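PDB 3QAC: 11S globulin seed storage protein from Amaranthus hypochondriacus, which probably serves as a seed storage protein, a nutrient reservoir built from cupin-fold subunits. Local coordinates for residues Glu13-Pro24 and Glu36-Cys47. Sequence-based numbering, arbitrary orientation.
Sequences ECQIDRLTALEP and EVWDSNEQEFRC
From Cys14 and Cys47, whose CA atoms are 4.9 Å apart, to Pro24 and Trp38, at 3.9 Å, the irregular segment 13-24, turned at Gln15 by an inverse gamma turn, runs past the short helix that begins at Gln43 and reaches Glu36 to Trp38. At the first end the Cys14–Cys47 disulfide ties the N-terminal arm to the helix. Beside it, Gln43, extended with CG anti to its own N (chi1 -177°), sends NE2 to Glu13 O at 3.1 Å and, weakly, to Gln15 O. Glu13 OE1 meets the guanidinium edge of Arg46 in a salt bridge. Midway, Glu44 OE2 accepts from Thr20 N, and two waters link its carboxylate to Arg18 O and Thr20 O. The segment 13-24 also reaches the C-terminal cupin domain, Leu19 bonding by its backbone to Val367 and Leu22 to Leu377. Leu22 rests CD1 against Phe45 CE1 (3.6 Å) and CD2 against the Glu42 carboxylate. Trp38 NE1 donates to Leu22 O at 2.8 Å; the oxygen lies in the indole plane, though NE1 stands above the carbonyl plane of Leu22. Pro24 CG sits over the six-membered ring, 3.6 Å from its centroid. With an alanine in place of Trp38, Leu22 O would probably lose this donor and Pro24 the aromatic face it packs on.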
loop_
_atom_site.group_PDB
_atom_site.type_symbol
_atom_site.label_atom_id
_atom_site.label_comp_id
_atom_site.label_asym_id
_atom_site.label_seq_id
_atom_site.Cartn_x
_atom_site.Cartn_y
_atom_site.Cartn_z
ATOM N N GLU A 13 -1.348 -2.165 18.590
ATOM C CA GLU A 13 -0.580 -1.009 19.026
ATOM C C GLU A 13 -1.369 0.298 18.958
ATOM O O GLU A 13 -0.981 1.271 19.603
ATOM C CB GLU A 13 0.731 -0.900 18.261
ATOM C CG GLU A 13 0.597 -1.326 16.833
ATOM C CD GLU A 13 0.644 -2.818 16.704
ATOM O OE1 GLU A 13 1.544 -3.425 17.329
ATOM O OE2 GLU A 13 -0.208 -3.375 15.983
ATOM N N CYS A 14 -2.479 0.326 18.216
ATOM C CA CYS A 14 -3.301 1.537 18.193
ATOM C C CYS A 14 -4.468 1.535 19.174
ATOM O O CYS A 14 -5.214 2.501 19.224
ATOM C CB CYS A 14 -3.788 1.858 16.774
ATOM S SG CYS A 14 -2.452 2.264 15.661
ATOM N N GLN A 15 -4.627 0.458 19.945
ATOM C CA GLN A 15 -5.526 0.461 21.098
ATOM C C GLN A 15 -4.863 1.284 22.190
ATOM O O GLN A 15 -4.267 0.752 23.108
ATOM C CB GLN A 15 -5.733 -0.952 21.629
ATOM C CG GLN A 15 -6.336 -1.899 20.625
ATOM C CD GLN A 15 -7.726 -1.481 20.236
ATOM O OE1 GLN A 15 -7.912 -0.689 19.311
ATOM N NE2 GLN A 15 -8.719 -2.004 20.944
ATOM N N ILE A 16 -4.976 2.592 22.084
ATOM C CA ILE A 16 -4.248 3.482 22.944
ATOM C C ILE A 16 -5.165 4.145 23.968
ATOM O O ILE A 16 -6.189 4.733 23.608
ATOM C CB ILE A 16 -3.529 4.516 22.083
ATOM C CG1 ILE A 16 -2.292 3.867 21.463
ATOM C CG2 ILE A 16 -3.188 5.767 22.880
ATOM C CD1 ILE A 16 -1.708 4.688 20.385
ATOM N N ASP A 17 -4.812 4.012 25.248
ATOM C CA ASP A 17 -5.498 4.768 26.296
ATOM C C ASP A 17 -4.559 5.689 27.044
ATOM O O ASP A 17 -4.982 6.432 27.924
ATOM C CB ASP A 17 -6.283 3.887 27.281
ATOM C CG ASP A 17 -5.939 2.435 27.162
ATOM O OD1 ASP A 17 -6.799 1.678 26.647
ATOM O OD2 ASP A 17 -4.817 2.062 27.579
ATOM N N ARG A 18 -3.288 5.669 26.681
ATOM C CA ARG A 18 -2.344 6.576 27.303
ATOM C C ARG A 18 -1.298 7.055 26.303
ATOM O O ARG A 18 -0.571 6.259 25.718
ATOM C CB ARG A 18 -1.664 5.880 28.489
ATOM C CG ARG A 18 -0.647 6.731 29.230
ATOM C CD ARG A 18 0.021 5.898 30.345
ATOM N NE ARG A 18 0.922 6.688 31.180
ATOM C CZ ARG A 18 2.223 6.815 30.945
ATOM N NH1 ARG A 18 2.764 6.199 29.907
ATOM N NH2 ARG A 18 2.984 7.558 31.743
ATOM N N LEU A 19 -1.223 8.362 26.104
ATOM C CA LEU A 19 -0.147 8.925 25.315
ATOM C C LEU A 19 0.713 9.707 26.268
ATOM O O LEU A 19 0.298 10.048 27.373
ATOM C CB LEU A 19 -0.660 9.843 24.224
ATOM C CG LEU A 19 -1.558 9.243 23.149
ATOM C CD1 LEU A 19 -2.213 10.372 22.335
ATOM C CD2 LEU A 19 -0.788 8.276 22.262
ATOM N N THR A 20 1.925 9.984 25.832
ATOM C CA THR A 20 2.887 10.609 26.696
ATOM C C THR A 20 3.580 11.721 25.932
ATOM O O THR A 20 3.732 11.647 24.712
ATOM C CB THR A 20 3.878 9.553 27.212
ATOM O OG1 THR A 20 3.506 9.182 28.546
ATOM C CG2 THR A 20 5.294 10.071 27.198
ATOM N N ALA A 21 3.950 12.780 26.640
ATOM C CA ALA A 21 4.850 13.761 26.075
ATOM C C ALA A 21 6.185 13.045 25.965
ATOM O O ALA A 21 6.777 12.669 26.971
ATOM C CB ALA A 21 4.950 14.966 26.975
ATOM N N LEU A 22 6.633 12.826 24.738
ATOM C CA LEU A 22 7.836 12.048 24.479
ATOM C C LEU A 22 9.066 12.894 24.197
ATOM O O LEU A 22 9.028 13.892 23.473
ATOM C CB LEU A 22 7.605 11.073 23.327
ATOM C CG LEU A 22 6.521 10.031 23.594
ATOM C CD1 LEU A 22 6.082 9.319 22.313
ATOM C CD2 LEU A 22 6.993 9.019 24.683
ATOM N N GLU A 23 10.174 12.463 24.781
ATOM C CA GLU A 23 11.448 13.102 24.563
ATOM C C GLU A 23 12.442 12.039 24.144
ATOM O O GLU A 23 12.170 10.844 24.287
ATOM C CB GLU A 23 11.889 13.816 25.829
ATOM C CG GLU A 23 10.801 14.706 26.386
ATOM C CD GLU A 23 11.253 15.449 27.626
ATOM O OE1 GLU A 23 12.455 15.774 27.715
ATOM O OE2 GLU A 23 10.412 15.705 28.509
ATOM N N PRO A 24 13.567 12.470 23.558
ATOM C CA PRO A 24 14.576 11.511 23.110
ATOM C C PRO A 24 14.960 10.618 24.279
ATOM O O PRO A 24 15.042 11.111 25.400
ATOM C CB PRO A 24 15.768 12.396 22.724
ATOM C CG PRO A 24 15.202 13.735 22.479
ATOM C CD PRO A 24 13.995 13.860 23.370
ATOM N N GLU A 36 19.665 13.031 18.716
ATOM C CA GLU A 36 18.769 12.553 19.742
ATOM C C GLU A 36 17.656 11.709 19.143
ATOM O O GLU A 36 16.941 12.147 18.223
ATOM C CB GLU A 36 18.206 13.735 20.502
ATOM C CG GLU A 36 19.281 14.729 20.875
ATOM C CD GLU A 36 18.719 15.968 21.520
ATOM O OE1 GLU A 36 18.837 17.051 20.919
ATOM O OE2 GLU A 36 18.155 15.859 22.629
ATOM N N VAL A 37 17.508 10.494 19.668
ATOM C CA VAL A 37 16.580 9.527 19.095
ATOM C C VAL A 37 15.450 9.215 20.057
ATOM O O VAL A 37 15.687 8.796 21.211
ATOM C CB VAL A 37 17.293 8.225 18.717
ATOM C CG1 VAL A 37 16.317 7.249 18.051
ATOM C CG2 VAL A 37 18.500 8.526 17.827
ATOM N N TRP A 38 14.217 9.437 19.595
ATOM C CA TRP A 38 13.075 9.101 20.415
ATOM C C TRP A 38 12.982 7.589 20.449
ATOM O O TRP A 38 13.602 6.918 19.632
ATOM C CB TRP A 38 11.792 9.728 19.887
ATOM C CG TRP A 38 11.570 11.133 20.371
ATOM C CD1 TRP A 38 10.649 11.550 21.292
ATOM C CD2 TRP A 38 12.278 12.307 19.955
ATOM N NE1 TRP A 38 10.748 12.911 21.476
ATOM C CE2 TRP A 38 11.741 13.396 20.661
ATOM C CE3 TRP A 38 13.321 12.540 19.052
ATOM C CZ2 TRP A 38 12.208 14.705 20.489
ATOM C CZ3 TRP A 38 13.779 13.830 18.880
ATOM C CH2 TRP A 38 13.226 14.898 19.596
ATOM N N ASP A 39 12.215 7.067 21.394
ATOM C CA ASP A 39 12.058 5.626 21.560
ATOM C C ASP A 39 10.988 5.110 20.609
ATOM O O ASP A 39 9.797 5.290 20.835
ATOM C CB ASP A 39 11.695 5.311 23.018
ATOM C CG ASP A 39 11.574 3.822 23.298
ATOM O OD1 ASP A 39 11.755 2.987 22.384
ATOM O OD2 ASP A 39 11.282 3.482 24.456
ATOM N N SER A 40 11.420 4.450 19.548
ATOM C CA SER A 40 10.500 3.933 18.554
ATOM C C SER A 40 9.671 2.776 19.069
ATOM O O SER A 40 8.739 2.347 18.391
ATOM C CB SER A 40 11.254 3.496 17.301
ATOM O OG SER A 40 11.986 4.570 16.774
ATOM N N ASN A 41 10.003 2.261 20.254
ATOM C CA ASN A 41 9.222 1.165 20.825
ATOM C C ASN A 41 7.992 1.688 21.516
ATOM O O ASN A 41 7.043 0.953 21.713
ATOM C CB ASN A 41 10.029 0.342 21.828
ATOM C CG ASN A 41 11.024 -0.568 21.166
ATOM O OD1 ASN A 41 10.661 -1.388 20.326
ATOM N ND2 ASN A 41 12.291 -0.440 21.551
ATOM N N GLU A 42 8.015 2.952 21.919
ATOM C CA GLU A 42 6.813 3.551 22.491
ATOM C C GLU A 42 5.595 3.160 21.667
ATOM O O GLU A 42 5.594 3.259 20.440
ATOM C CB GLU A 42 6.941 5.071 22.550
ATOM C CG GLU A 42 7.909 5.532 23.616
ATOM C CD GLU A 42 7.293 5.509 25.013
ATOM O OE1 GLU A 42 8.037 5.836 25.964
ATOM O OE2 GLU A 42 6.076 5.181 25.157
ATOM N N GLN A 43 4.557 2.716 22.356
ATOM C CA GLN A 43 3.387 2.183 21.698
ATOM C C GLN A 43 2.865 3.110 20.600
ATOM O O GLN A 43 2.500 2.654 19.519
ATOM C CB GLN A 43 2.273 1.939 22.707
ATOM C CG GLN A 43 1.060 1.318 22.081
ATOM C CD GLN A 43 0.004 0.970 23.084
ATOM O OE1 GLN A 43 0.274 0.883 24.288
ATOM N NE2 GLN A 43 -1.216 0.761 22.605
ATOM N N GLU A 44 2.793 4.403 20.887
ATOM C CA GLU A 44 2.189 5.303 19.924
ATOM C C GLU A 44 3.085 5.481 18.696
ATOM O O GLU A 44 2.580 5.796 17.630
ATOM C CB GLU A 44 1.767 6.646 20.544
ATOM C CG GLU A 44 2.876 7.436 21.222
ATOM C CD GLU A 44 3.026 7.078 22.709
ATOM O OE1 GLU A 44 3.177 5.869 23.031
ATOM O OE2 GLU A 44 2.983 8.007 23.553
ATOM N N PHE A 45 4.397 5.267 18.838
ATOM C CA PHE A 45 5.270 5.250 17.667
ATOM C C PHE A 45 5.036 3.996 16.843
ATOM O O PHE A 45 5.088 4.027 15.613
ATOM C CB PHE A 45 6.747 5.347 18.027
ATOM C CG PHE A 45 7.192 6.732 18.358
ATOM C CD1 PHE A 45 7.957 6.975 19.480
ATOM C CD2 PHE A 45 6.833 7.795 17.559
ATOM C CE1 PHE A 45 8.374 8.247 19.803
ATOM C CE2 PHE A 45 7.248 9.081 17.876
ATOM C CZ PHE A 45 8.019 9.306 19.021
ATOM N N ARG A 46 4.789 2.889 17.530
ATOM C CA ARG A 46 4.541 1.640 16.839
ATOM C C ARG A 46 3.231 1.781 16.068
ATOM O O ARG A 46 3.128 1.376 14.917
ATOM C CB ARG A 46 4.502 0.460 17.832
ATOM C CG ARG A 46 5.866 0.153 18.452
ATOM C CD ARG A 46 5.931 -1.235 19.101
ATOM N NE ARG A 46 5.358 -1.224 20.447
ATOM C CZ ARG A 46 4.208 -1.808 20.766
ATOM N NH1 ARG A 46 3.525 -2.463 19.822
ATOM N NH2 ARG A 46 3.744 -1.744 22.021
ATOM N N CYS A 47 2.236 2.367 16.720
ATOM C CA CYS A 47 0.958 2.628 16.098
ATOM C C CYS A 47 1.120 3.516 14.849
ATOM O O CYS A 47 0.519 3.245 13.814
ATOM C CB CYS A 47 0.026 3.309 17.101
ATOM S SG CYS A 47 -1.518 3.905 16.367
HETATM O O HOH W 1 1.003 4.820 24.195
HETATM O O HOH W 2 2.908 10.676 22.453
HETATM O O HOH W 3 10.973 8.548 23.081
#